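Local coordinates for protein L544 (Acanthamoeba polyphaga mimivirus, PDB 4AMQ) that is a virion-associated nucleotidyltransferase, encoded by an orphan gene of giant viruses, that probably transfers nucleotides with the help of divalent metal ions, at residues Ile67-Asn72 / Phe212-Arg217; Ile102-Gly107 / Ser195-Gln200; Ile42-Asp47 / Pro75-Thr80; Arg85-Ile90 / Glu171-Lys176. All blocks are in the same frame, centred on the assembly; numbering follows the deposited sequence.

How the contacts relate
Contact 3 is the first to open, at the end of helix 28-42, and closes at 75-80 after strands 51-54 and 66-72. Contact 1 opens on the second of these strands, inside that loop, and closes only at 212-217, so the two cross. Helix 82-93 then opens contact 4 and strand 99-108 opens contact 2; contact 4 closes at 171-176 before contact 2 closes at 195-200, so these cross as well, and both are nested within the loop of contact 1. Contacts 1 and 2 join four neighbouring strands of the mixed sheet, while contacts 3 and 4 tie together the loops and helices that pack on the face bearing Val104, Leu199 and Val216.

Contact 1: Ile67-Asn72 / Phe212-Arg217; sequences IDIVNN and FDIAVR. With MN (manganese (II) ion), chain C.
Strands 67-72 and 212-217 run parallel, their axes 4.6 Å apart and inclined by 19°, in unbroken register from Ile67 beside Phe212 to Asn72 beside Arg217. Five backbone bonds join them, starting with Asp213 N to Ile67 O. On one face, Ile67 lies alongside Phe212 and covers one side of its ring: CB stands 4.0 Å from the centroid of the Phe212 ring, while CD1 reaches over the rim near CZ. Further along, Ile214 CD1 touches Ile69 CB at 3.7 Å; with CG1 beside the backbone N (chi1 -45°) and a second bend in the same sense, Ile214 brings its tip back to the neighbouring strand. The other face is polar at both ends. At the far end Arg217 NE gives Asn72 OD1 a nearly straight bond of 2.9 Å, in the guanidinium plane but tilted from the amide plane. At the near end the carboxylates of Asp68 and Asp213 lie side by side, planes 5° apart. Asp68 OD1 binds manganese at 2.3 Å and Asp213 OD2 binds the same ion at 2.6 Å, so one ion bridges the two strands through their carboxylates. A water and Asp66 are further ligands, and Asp66 and Asp68 also hold a second manganese. Three aspartates on two adjacent strands, two of them shared by both manganese ions, are consistent with the active site of a metal-dependent nucleotidyltransferase.

Contact 2: Ile102-Gly107 / Ser195-Gln200; sequences IYVICG and SILLLQ
Tyr103 pairs with Gln200, Val104 with Leu199 and Ile105 with Leu198 where strands 102-107 and 196-200 run antiparallel. The hydrogen bonds are all backbone. Ile105 and Leu198 exchange two, the shorter from Ile105 N to Leu198 O at 2.7 Å, and Gln200 N reaches Tyr103 O at 2.8 Å. Gln200 O receives two N-H groups, that of Ile102 at 2.9 Å and, weakly, that of Tyr103, so two residues of one strand face one of the other in a classic beta bulge. Among apolar contacts, Ile105 extends CD1 (chi2 -178°) to Leu198 CD2 at 3.6 Å and is as close to Gln200 CD, the side chains of Ile105 and Gln200 slanting across each other. On the opposite face Val104 and Leu199 lie side by side, with Val104 CG2 3.7 Å from Leu199 CD2; nearby, Cys106 CB meets Leu197 CB. The polar side-chain contact is at the ring of Tyr103: Gln200 OE1 sits at its edge, 3.2 Å from Tyr103 CD2 and near the ring plane, with the amide turned 48° from the ring. Arg166 makes a cation-pi contact with the same ring, and Gln200 also touches the metal ligand Asp213. These central antiparallel strands, with strand 209-217 on the other side of 196-204, form the core of the mixed sheet that carries the metal site in this nucleotidyltransferase domain.

Contact 3: Ile42-Asp47 / Pro75-Thr80; sequences ILVVPD and PEYDDT
Tyr77 and the two valines Val44 and Val45 make the tight part of this meeting of two loops. Val45 CG2 meets the edge of the Tyr77 ring, close to its plane and 3.4 Å from CD2. Val44 CG1 reaches the same carbon, Tyr77 CD2, at 3.7 Å, but from above the ring plane, near the rim. CG1 of Val44 is turned anti to the backbone N (chi1 172°), which carries it across to the tyrosine. Val44 also touches Asn71 and Val216 of the sheet. Water 2 continues the contact beyond the ring: it donates to Val44 O at 2.9 Å and is hydrogen-bonded to Tyr77 OH at 3.0 Å. Arg85 of helix 82-93 also bonds to Val44 O and packs against Tyr77. The solvent side, with the exposed Glu76 and Asp47, is looser in kind rather than in distance, being polar and without a direct bond. The extended Glu76 reaches back to face Val45 and sets OE1 3.4 Å from Val45 CG1. Asp47 OD2 lies 4.0 Å from Glu76 OE1, a like-charge approach that would probably be mildly unfavourable. The contact thus joins the loop leaving helix 28-42 to the connection between strand 66-72 and helix 82-93, at the end of the sheet remote from the manganese ions.

Contact 4: Arg85-Ile90 / Glu171-Lys176; sequences RIVDLI and EVLAGK
Ile90 touches both Val172 and Leu173 across this helix-to-helix contact. Its CD1 meets Val172 CG1 at 3.6 Å, the shortest approach here, while its other branch, CG2, lies 4.0 Å from Leu173 CD1. The extended end of Ile90 (chi2 180°) carries CD1 over to the valine, and Ile90 and Leu173 pass alongside with their ends pointing opposite ways. One turn earlier, Ile86 CG2 comes within 4.1 Å of the same methyl, Val172 CG1, the two side chains roughly perpendicular. Val172 CG1 thus rests in the notch between Ile86 and Ile90, touching both from one side. Val87 completes the first shell toward the exposed side, where its CG1 touches Leu173 CD2 at 3.9 Å. All these contacts are between aliphatic groups. In the next shell, Val172 also rests on Val104, and Ile90 on Leu101, so strand 99-108 lies beneath both helices. Tyr83 OH bonds to Val172 O and ties the end of the short helix to the first turn of the longer one. That short helix stops at Gly175, whose positive phi (80°) turns the chain away toward strand 176-178. The result is a small aliphatic core in which two helices pack beside each other on one face of the sheet, an alpha/beta layering within the nucleotidyltransferase domain.

Contact 1: Ile67-Asn72 / Phe212-Arg217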
loop_
_atom_site.group_PDB
_atom_site.type_symbol
_atom_site.label_atom_id
_atom_site.label_comp_id
_atom_site.label_asym_id
_atom_site.label_seq_id
_atom_site.Cartn_x
_atom_site.Cartn_y
_atom_site.Cartn_z
ATOM N N ILE A 67 5.485 6.940 2.057
ATOM C CA ILE A 67 6.934 7.036 1.936
ATOM C C ILE A 67 7.557 5.648 1.808
ATOM O O ILE A 67 7.313 4.771 2.637
ATOM C CB ILE A 67 7.571 7.794 3.126
ATOM C CG1 ILE A 67 7.232 9.288 3.072
ATOM C CG2 ILE A 67 9.083 7.612 3.131
ATOM C CD1 ILE A 67 5.801 9.623 3.449
ATOM N N ASP A 68 8.341 5.458 0.749
ATOM C CA ASP A 68 9.060 4.211 0.511
ATOM C C ASP A 68 10.552 4.449 0.690
ATOM O O ASP A 68 11.116 5.377 0.103
ATOM C CB ASP A 68 8.802 3.696 -0.910
ATOM C CG ASP A 68 7.342 3.368 -1.157
ATOM O OD1 ASP A 68 6.640 3.014 -0.186
ATOM O OD2 ASP A 68 6.898 3.467 -2.321
ATOM N N ILE A 69 11.194 3.614 1.499
ATOM C CA ILE A 69 12.622 3.772 1.748
ATOM C C ILE A 69 13.375 2.449 1.752
ATOM O O ILE A 69 12.878 1.442 2.270
ATOM C CB ILE A 69 12.876 4.516 3.077
ATOM C CG1 ILE A 69 12.406 5.963 2.956
ATOM C CG2 ILE A 69 14.344 4.480 3.457
ATOM C CD1 ILE A 69 12.778 6.824 4.127
ATOM N N VAL A 70 14.567 2.455 1.155
ATOM C CA VAL A 70 15.476 1.322 1.245
ATOM C C VAL A 70 16.549 1.639 2.286
ATOM O O VAL A 70 17.228 2.661 2.199
ATOM C CB VAL A 70 16.129 0.997 -0.117
ATOM C CG1 VAL A 70 17.256 -0.025 0.049
ATOM C CG2 VAL A 70 15.085 0.486 -1.099
ATOM N N ASN A 71 16.678 0.771 3.281
ATOM C CA ASN A 71 17.698 0.921 4.311
ATOM C C ASN A 71 18.754 -0.166 4.122
ATOM O O ASN A 71 18.476 -1.353 4.304
ATOM C CB ASN A 71 17.067 0.817 5.703
ATOM C CG ASN A 71 17.866 1.549 6.773
ATOM O OD1 ASN A 71 18.726 2.381 6.471
ATOM N ND2 ASN A 71 17.573 1.249 8.033
ATOM N N ASN A 72 19.958 0.234 3.725
ATOM C CA ASN A 72 21.055 -0.715 3.551
ATOM C C ASN A 72 21.896 -0.767 4.822
ATOM O O ASN A 72 22.678 0.140 5.094
ATOM C CB ASN A 72 21.905 -0.342 2.333
ATOM C CG ASN A 72 21.150 -0.509 1.022
ATOM O OD1 ASN A 72 20.515 -1.536 0.786
ATOM N ND2 ASN A 72 21.208 0.507 0.168
ATOM N N PHE A 212 4.651 4.289 5.957
ATOM C CA PHE A 212 6.088 4.316 5.733
ATOM C C PHE A 212 6.543 2.876 5.542
ATOM O O PHE A 212 6.479 2.075 6.475
ATOM C CB PHE A 212 6.819 4.934 6.933
ATOM C CG PHE A 212 6.756 6.438 6.984
ATOM C CD1 PHE A 212 5.579 7.088 7.312
ATOM C CD2 PHE A 212 7.878 7.201 6.701
ATOM C CE1 PHE A 212 5.523 8.475 7.358
ATOM C CE2 PHE A 212 7.828 8.587 6.748
ATOM C CZ PHE A 212 6.650 9.223 7.077
ATOM N N ASP A 213 6.978 2.544 4.331
ATOM C CA ASP A 213 7.510 1.215 4.052
ATOM C C ASP A 213 9.034 1.252 3.975
ATOM O O ASP A 213 9.604 1.908 3.099
ATOM C CB ASP A 213 6.922 0.654 2.751
ATOM C CG ASP A 213 5.422 0.398 2.844
ATOM O OD1 ASP A 213 4.928 0.094 3.951
ATOM O OD2 ASP A 213 4.738 0.498 1.803
ATOM N N ILE A 214 9.688 0.547 4.894
ATOM C CA ILE A 214 11.147 0.509 4.943
ATOM C C ILE A 214 11.693 -0.873 4.593
ATOM O O ILE A 214 11.570 -1.814 5.379
ATOM C CB ILE A 214 11.685 0.885 6.339
ATOM C CG1 ILE A 214 10.959 2.115 6.893
ATOM C CG2 ILE A 214 13.198 1.099 6.284
ATOM C CD1 ILE A 214 11.011 3.324 5.983
ATOM N N ALA A 215 12.298 -0.985 3.415
ATOM C CA ALA A 215 12.941 -2.224 2.990
ATOM C C ALA A 215 14.331 -2.314 3.604
ATOM O O ALA A 215 15.231 -1.557 3.245
ATOM C CB ALA A 215 13.026 -2.286 1.480
ATOM N N VAL A 216 14.503 -3.241 4.537
ATOM C CA VAL A 216 15.768 -3.382 5.241
ATOM C C VAL A 216 16.600 -4.524 4.660
ATOM O O VAL A 216 16.264 -5.695 4.824
ATOM C CB VAL A 216 15.542 -3.612 6.743
ATOM C CG1 VAL A 216 16.871 -3.768 7.461
ATOM C CG2 VAL A 216 14.736 -2.461 7.337
ATOM N N ARG A 217 17.681 -4.168 3.971
ATOM C CA ARG A 217 18.598 -5.158 3.417
ATOM C C ARG A 217 19.740 -5.409 4.392
ATOM O O ARG A 217 20.584 -4.539 4.607
ATOM C CB ARG A 217 19.162 -4.687 2.074
ATOM C CG ARG A 217 19.808 -5.798 1.256
ATOM C CD ARG A 217 20.807 -5.247 0.248
ATOM N NE ARG A 217 20.285 -4.090 -0.473
ATOM C CZ ARG A 217 19.587 -4.159 -1.603
ATOM N NH1 ARG A 217 19.320 -5.338 -2.150
ATOM N NH2 ARG A 217 19.156 -3.048 -2.185
HETATM MN MN MN C . 4.538 2.071 -0.204
HETATM O O HOH W 1 2.181 1.086 -0.409
#

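Contact 2: Ile102-Gly107 / Ser195-Gln200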
loop_
_atom_site.group_PDB
_atom_site.type_symbol
_atom_site.label_atom_id
_atom_site.label_comp_id
_atom_site.label_asym_id
_atom_site.label_seq_id
_atom_site.Cartn_x
_atom_site.Cartn_y
_atom_site.Cartn_z
ATOM N N ILE A 102 3.063 -1.900 12.034
ATOM C CA ILE A 102 1.977 -2.851 11.798
ATOM C C ILE A 102 2.480 -4.244 11.426
ATOM O O ILE A 102 2.082 -5.237 12.027
ATOM C CB ILE A 102 1.022 -2.362 10.689
ATOM C CG1 ILE A 102 0.363 -1.040 11.088
ATOM C CG2 ILE A 102 -0.037 -3.417 10.398
ATOM C CD1 ILE A 102 -0.525 -1.140 12.305
ATOM N N TYR A 103 3.348 -4.316 10.425
ATOM C CA TYR A 103 3.863 -5.605 9.982
ATOM C C TYR A 103 5.363 -5.576 9.770
ATOM O O TYR A 103 5.917 -4.586 9.294
ATOM C CB TYR A 103 3.217 -6.040 8.664
ATOM C CG TYR A 103 1.729 -6.295 8.708
ATOM C CD1 TYR A 103 1.187 -7.252 9.557
ATOM C CD2 TYR A 103 0.870 -5.602 7.864
ATOM C CE1 TYR A 103 -0.176 -7.491 9.583
ATOM C CE2 TYR A 103 -0.488 -5.837 7.881
ATOM C CZ TYR A 103 -1.006 -6.780 8.739
ATOM O OH TYR A 103 -2.359 -7.006 8.745
ATOM N N VAL A 104 6.008 -6.679 10.123
ATOM C CA VAL A 104 7.360 -6.955 9.667
ATOM C C VAL A 104 7.258 -8.106 8.679
ATOM O O VAL A 104 6.887 -9.222 9.051
ATOM C CB VAL A 104 8.292 -7.340 10.825
ATOM C CG1 VAL A 104 9.638 -7.799 10.286
ATOM C CG2 VAL A 104 8.468 -6.167 11.775
ATOM N N ILE A 105 7.561 -7.828 7.416
ATOM C CA ILE A 105 7.415 -8.829 6.369
ATOM C C ILE A 105 8.750 -9.481 6.053
ATOM O O ILE A 105 9.657 -8.838 5.529
ATOM C CB ILE A 105 6.842 -8.221 5.081
ATOM C CG1 ILE A 105 5.536 -7.481 5.374
ATOM C CG2 ILE A 105 6.624 -9.304 4.037
ATOM C CD1 ILE A 105 4.889 -6.888 4.146
ATOM N N CYS A 106 8.858 -10.763 6.375
ATOM C CA CYS A 106 10.078 -11.516 6.141
ATOM C C CYS A 106 9.748 -13.001 6.098
ATOM O O CYS A 106 9.202 -13.550 7.054
ATOM C CB CYS A 106 11.094 -11.233 7.250
ATOM S SG CYS A 106 12.768 -11.856 6.934
ATOM N N GLY A 107 10.071 -13.647 4.983
ATOM C CA GLY A 107 9.847 -15.076 4.845
ATOM C C GLY A 107 8.708 -15.418 3.907
ATOM O O GLY A 107 7.922 -14.553 3.525
ATOM N N SER A 195 17.408 -12.213 2.778
ATOM C CA SER A 195 18.369 -11.121 2.657
ATOM C C SER A 195 17.757 -9.773 3.017
ATOM O O SER A 195 18.474 -8.812 3.288
ATOM C CB SER A 195 18.932 -11.065 1.237
ATOM O OG SER A 195 19.526 -12.300 0.875
ATOM N N ILE A 196 16.431 -9.704 3.008
ATOM C CA ILE A 196 15.736 -8.450 3.264
ATOM C C ILE A 196 14.445 -8.652 4.054
ATOM O O ILE A 196 13.783 -9.680 3.928
ATOM C CB ILE A 196 15.399 -7.721 1.950
ATOM C CG1 ILE A 196 14.624 -6.433 2.239
ATOM C CG2 ILE A 196 14.595 -8.627 1.032
ATOM C CD1 ILE A 196 14.015 -5.797 1.013
ATOM N N LEU A 197 14.104 -7.667 4.878
ATOM C CA LEU A 197 12.808 -7.639 5.545
ATOM C C LEU A 197 12.156 -6.276 5.344
ATOM O O LEU A 197 12.844 -5.274 5.128
ATOM C CB LEU A 197 12.938 -7.979 7.033
ATOM C CG LEU A 197 13.798 -7.085 7.927
ATOM C CD1 LEU A 197 13.010 -5.868 8.390
ATOM C CD2 LEU A 197 14.306 -7.872 9.127
ATOM N N LEU A 198 10.828 -6.241 5.396
ATOM C CA LEU A 198 10.097 -4.997 5.175
ATOM C C LEU A 198 9.393 -4.556 6.448
ATOM O O LEU A 198 8.641 -5.332 7.044
ATOM C CB LEU A 198 9.069 -5.167 4.050
ATOM C CG LEU A 198 8.242 -3.939 3.658
ATOM C CD1 LEU A 198 9.107 -2.936 2.917
ATOM C CD2 LEU A 198 7.047 -4.335 2.801
ATOM N N LEU A 199 9.653 -3.320 6.866
ATOM C CA LEU A 199 8.953 -2.727 8.000
ATOM C C LEU A 199 7.783 -1.889 7.492
ATOM O O LEU A 199 7.982 -0.907 6.773
ATOM C CB LEU A 199 9.903 -1.851 8.821
ATOM C CG LEU A 199 11.171 -2.504 9.380
ATOM C CD1 LEU A 199 12.067 -1.470 10.056
ATOM C CD2 LEU A 199 10.822 -3.627 10.344
ATOM N N GLN A 200 6.565 -2.274 7.851
ATOM C CA GLN A 200 5.390 -1.518 7.425
ATOM C C GLN A 200 4.830 -0.664 8.553
ATOM O O GLN A 200 4.144 -1.159 9.447
ATOM C CB GLN A 200 4.310 -2.439 6.857
ATOM C CG GLN A 200 4.631 -2.952 5.461
ATOM C CD GLN A 200 3.473 -3.694 4.832
ATOM O OE1 GLN A 200 2.638 -4.270 5.529
ATOM N NE2 GLN A 200 3.412 -3.677 3.506
#

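Contact 3: Ile42-Asp47 / Pro75-Thr80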
loop_
_atom_site.group_PDB
_atom_site.type_symbol
_atom_site.label_atom_id
_atom_site.label_comp_id
_atom_site.label_asym_id
_atom_site.label_seq_id
_atom_site.Cartn_x
_atom_site.Cartn_y
_atom_site.Cartn_z
ATOM N N ILE A 42 12.455 5.527 13.063
ATOM C CA ILE A 42 11.906 4.300 12.490
ATOM C C ILE A 42 12.898 3.501 11.649
ATOM O O ILE A 42 12.662 2.324 11.362
ATOM C CB ILE A 42 10.640 4.580 11.642
ATOM C CG1 ILE A 42 11.006 5.333 10.360
ATOM C CG2 ILE A 42 9.615 5.349 12.455
ATOM C CD1 ILE A 42 9.825 5.578 9.432
ATOM N N LEU A 43 13.995 4.133 11.246
ATOM C CA LEU A 43 15.008 3.442 10.447
ATOM C C LEU A 43 15.857 2.501 11.300
ATOM O O LEU A 43 16.112 2.771 12.472
ATOM C CB LEU A 43 15.906 4.444 9.717
ATOM C CG LEU A 43 15.290 5.241 8.565
ATOM C CD1 LEU A 43 16.251 6.312 8.082
ATOM C CD2 LEU A 43 14.888 4.323 7.422
ATOM N N VAL A 44 16.284 1.390 10.708
ATOM C CA VAL A 44 17.190 0.468 11.386
ATOM C C VAL A 44 18.572 1.104 11.544
ATOM O O VAL A 44 19.190 1.017 12.604
ATOM C CB VAL A 44 17.313 -0.863 10.624
ATOM C CG1 VAL A 44 18.403 -1.728 11.237
ATOM C CG2 VAL A 44 15.979 -1.595 10.622
ATOM N N VAL A 45 19.049 1.737 10.474
ATOM C CA VAL A 45 20.249 2.564 10.527
ATOM C C VAL A 45 19.897 3.960 10.017
ATOM O O VAL A 45 19.579 4.134 8.842
ATOM C CB VAL A 45 21.399 1.964 9.688
ATOM C CG1 VAL A 45 22.616 2.874 9.716
ATOM C CG2 VAL A 45 21.764 0.587 10.205
ATOM N N PRO A 46 19.930 4.959 10.911
ATOM C CA PRO A 46 19.475 6.327 10.631
ATOM C C PRO A 46 20.400 7.129 9.717
ATOM O O PRO A 46 19.945 8.090 9.092
ATOM C CB PRO A 46 19.441 6.976 12.021
ATOM C CG PRO A 46 19.474 5.835 12.993
ATOM C CD PRO A 46 20.288 4.784 12.327
ATOM N N ASP A 47 21.673 6.749 9.647
ATOM C CA ASP A 47 22.653 7.494 8.858
ATOM C C ASP A 47 22.149 7.775 7.444
ATOM O O ASP A 47 21.751 6.859 6.725
ATOM C CB ASP A 47 23.987 6.745 8.809
ATOM C CG ASP A 47 24.531 6.429 10.192
ATOM O OD1 ASP A 47 24.093 7.074 11.169
ATOM O OD2 ASP A 47 25.403 5.537 10.302
ATOM N N PRO A 75 27.364 -3.675 6.650
ATOM C CA PRO A 75 27.590 -4.722 7.651
ATOM C C PRO A 75 27.182 -4.301 9.058
ATOM O O PRO A 75 27.218 -5.126 9.971
ATOM C CB PRO A 75 29.106 -4.912 7.596
ATOM C CG PRO A 75 29.615 -3.541 7.297
ATOM C CD PRO A 75 28.593 -2.902 6.386
ATOM N N GLU A 76 26.809 -3.037 9.227
ATOM C CA GLU A 76 26.377 -2.531 10.527
ATOM C C GLU A 76 25.431 -3.523 11.203
ATOM O O GLU A 76 25.569 -3.812 12.390
ATOM C CB GLU A 76 25.709 -1.165 10.367
ATOM C CG GLU A 76 25.490 -0.417 11.667
ATOM C CD GLU A 76 25.288 1.072 11.452
ATOM O OE1 GLU A 76 25.659 1.574 10.370
ATOM O OE2 GLU A 76 24.757 1.741 12.362
ATOM N N TYR A 77 24.482 -4.050 10.434
ATOM C CA TYR A 77 23.584 -5.093 10.922
ATOM C C TYR A 77 23.563 -6.287 9.974
ATOM O O TYR A 77 23.635 -6.124 8.755
ATOM C CB TYR A 77 22.163 -4.550 11.115
ATOM C CG TYR A 77 22.021 -3.625 12.301
ATOM C CD1 TYR A 77 21.963 -4.129 13.593
ATOM C CD2 TYR A 77 21.944 -2.251 12.129
ATOM C CE1 TYR A 77 21.837 -3.287 14.684
ATOM C CE2 TYR A 77 21.815 -1.399 13.214
ATOM C CZ TYR A 77 21.761 -1.923 14.487
ATOM O OH TYR A 77 21.635 -1.082 15.567
ATOM N N ASP A 78 23.464 -7.486 10.540
ATOM C CA ASP A 78 23.396 -8.707 9.744
ATOM C C ASP A 78 22.527 -9.777 10.402
ATOM O O ASP A 78 21.777 -9.496 11.337
ATOM C CB ASP A 78 24.799 -9.258 9.453
ATOM C CG ASP A 78 25.619 -9.485 10.718
ATOM O OD1 ASP A 78 25.046 -9.460 11.827
ATOM O OD2 ASP A 78 26.849 -9.687 10.599
ATOM N N ASP A 79 22.644 -11.004 9.903
ATOM C CA ASP A 79 21.868 -12.139 10.391
ATOM C C ASP A 79 21.841 -12.252 11.910
ATOM O O ASP A 79 20.809 -12.574 12.499
ATOM C CB ASP A 79 22.438 -13.444 9.830
ATOM C CG ASP A 79 22.305 -13.545 8.327
ATOM O OD1 ASP A 79 22.299 -12.494 7.651
ATOM O OD2 ASP A 79 22.210 -14.683 7.822
ATOM N N THR A 80 22.983 -11.998 12.538
ATOM C CA THR A 80 23.177 -12.349 13.941
ATOM C C THR A 80 22.640 -11.323 14.937
ATOM O O THR A 80 22.541 -11.611 16.130
ATOM C CB THR A 80 24.666 -12.609 14.251
ATOM O OG1 THR A 80 25.416 -11.403 14.057
ATOM C CG2 THR A 80 25.220 -13.695 13.340
HETATM O O HOH W 2 21.294 1.662 14.456
#

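Contact 4: Arg85-Ile90 / Glu171-Lys176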
loop_
_atom_site.group_PDB
_atom_site.type_symbol
_atom_site.label_atom_id
_atom_site.label_comp_id
_atom_site.label_asym_id
_atom_site.label_seq_id
_atom_site.Cartn_x
_atom_site.Cartn_y
_atom_site.Cartn_z
ATOM N N ARG A 85 17.658 -5.733 17.011
ATOM C CA ARG A 85 17.462 -4.332 16.637
ATOM C C ARG A 85 16.002 -4.040 16.283
ATOM O O ARG A 85 15.515 -2.932 16.495
ATOM C CB ARG A 85 18.382 -3.943 15.476
ATOM C CG ARG A 85 18.100 -2.571 14.871
ATOM C CD ARG A 85 18.193 -1.444 15.901
ATOM N NE ARG A 85 17.980 -0.136 15.286
ATOM C CZ ARG A 85 17.693 0.974 15.959
ATOM N NH1 ARG A 85 17.578 0.939 17.279
ATOM N NH2 ARG A 85 17.516 2.119 15.311
ATOM N N ILE A 86 15.310 -5.037 15.740
ATOM C CA ILE A 86 13.895 -4.896 15.426
ATOM C C ILE A 86 13.087 -4.907 16.718
ATOM O O ILE A 86 12.109 -4.173 16.860
ATOM C CB ILE A 86 13.400 -6.012 14.482
ATOM C CG1 ILE A 86 14.216 -6.010 13.188
ATOM C CG2 ILE A 86 11.925 -5.833 14.167
ATOM C CD1 ILE A 86 14.286 -4.653 12.514
ATOM N N VAL A 87 13.513 -5.739 17.662
ATOM C CA VAL A 87 12.900 -5.775 18.981
ATOM C C VAL A 87 13.048 -4.421 19.663
ATOM O O VAL A 87 12.102 -3.915 20.264
ATOM C CB VAL A 87 13.511 -6.884 19.858
ATOM C CG1 VAL A 87 13.131 -6.688 21.319
ATOM C CG2 VAL A 87 13.063 -8.249 19.362
ATOM N N ASP A 88 14.236 -3.833 19.558
ATOM C CA ASP A 88 14.484 -2.513 20.129
ATOM C C ASP A 88 13.561 -1.468 19.508
ATOM O O ASP A 88 12.974 -0.651 20.213
ATOM C CB ASP A 88 15.949 -2.111 19.948
ATOM C CG ASP A 88 16.898 -2.989 20.745
ATOM O OD1 ASP A 88 16.433 -3.990 21.332
ATOM O OD2 ASP A 88 18.112 -2.688 20.777
ATOM N N LEU A 89 13.435 -1.497 18.187
ATOM C CA LEU A 89 12.529 -0.587 17.495
ATOM C C LEU A 89 11.100 -0.744 18.006
ATOM O O LEU A 89 10.442 0.235 18.353
ATOM C CB LEU A 89 12.579 -0.814 15.982
ATOM C CG LEU A 89 13.763 -0.176 15.253
ATOM C CD1 LEU A 89 13.798 -0.608 13.795
ATOM C CD2 LEU A 89 13.698 1.343 15.364
ATOM N N ILE A 90 10.626 -1.982 18.053
ATOM C CA ILE A 90 9.269 -2.257 18.504
ATOM C C ILE A 90 9.017 -1.709 19.907
ATOM O O ILE A 90 8.030 -1.017 20.133
ATOM C CB ILE A 90 8.945 -3.763 18.434
ATOM C CG1 ILE A 90 8.984 -4.236 16.977
ATOM C CG2 ILE A 90 7.582 -4.053 19.057
ATOM C CD1 ILE A 90 8.679 -5.712 16.792
ATOM N N GLU A 171 4.138 -11.084 17.439
ATOM C CA GLU A 171 4.719 -12.298 16.876
ATOM C C GLU A 171 6.236 -12.163 16.791
ATOM O O GLU A 171 6.964 -13.132 17.001
ATOM C CB GLU A 171 4.118 -12.608 15.499
ATOM C CG GLU A 171 2.668 -13.089 15.552
ATOM C CD GLU A 171 2.051 -13.298 14.177
ATOM O OE1 GLU A 171 2.699 -12.951 13.166
ATOM O OE2 GLU A 171 0.913 -13.809 14.105
ATOM N N VAL A 172 6.707 -10.955 16.495
ATOM C CA VAL A 172 8.141 -10.691 16.436
ATOM C C VAL A 172 8.761 -10.758 17.827
ATOM O O VAL A 172 9.770 -11.434 18.030
ATOM C CB VAL A 172 8.449 -9.322 15.798
ATOM C CG1 VAL A 172 9.923 -8.977 15.967
ATOM C CG2 VAL A 172 8.069 -9.328 14.327
ATOM N N LEU A 173 8.150 -10.060 18.782
ATOM C CA LEU A 173 8.605 -10.101 20.167
ATOM C C LEU A 173 8.603 -11.527 20.712
ATOM O O LEU A 173 9.539 -11.938 21.400
ATOM C CB LEU A 173 7.744 -9.194 21.049
ATOM C CG LEU A 173 7.864 -7.693 20.783
ATOM C CD1 LEU A 173 6.966 -6.909 21.732
ATOM C CD2 LEU A 173 9.313 -7.242 20.914
ATOM N N ALA A 174 7.550 -12.279 20.404
ATOM C CA ALA A 174 7.471 -13.676 20.816
ATOM C C ALA A 174 8.540 -14.504 20.110
ATOM O O ALA A 174 8.996 -15.525 20.628
ATOM C CB ALA A 174 6.089 -14.240 20.532
ATOM N N GLY A 175 8.934 -14.057 18.921
ATOM C CA GLY A 175 9.963 -14.734 18.154
ATOM C C GLY A 175 9.461 -15.951 17.403
ATOM O O GLY A 175 10.252 -16.698 16.829
ATOM N N LYS A 176 8.147 -16.159 17.407
ATOM C CA LYS A 176 7.558 -17.278 16.674
ATOM C C LYS A 176 6.207 -16.919 16.055
ATOM O O LYS A 176 5.534 -15.989 16.501
ATOM C CB LYS A 176 7.424 -18.509 17.575
ATOM C CG LYS A 176 6.330 -18.406 18.625
ATOM C CD LYS A 176 6.230 -19.681 19.455
ATOM C CE LYS A 176 7.479 -19.898 20.299
ATOM N NZ LYS A 176 7.344 -21.081 21.197
#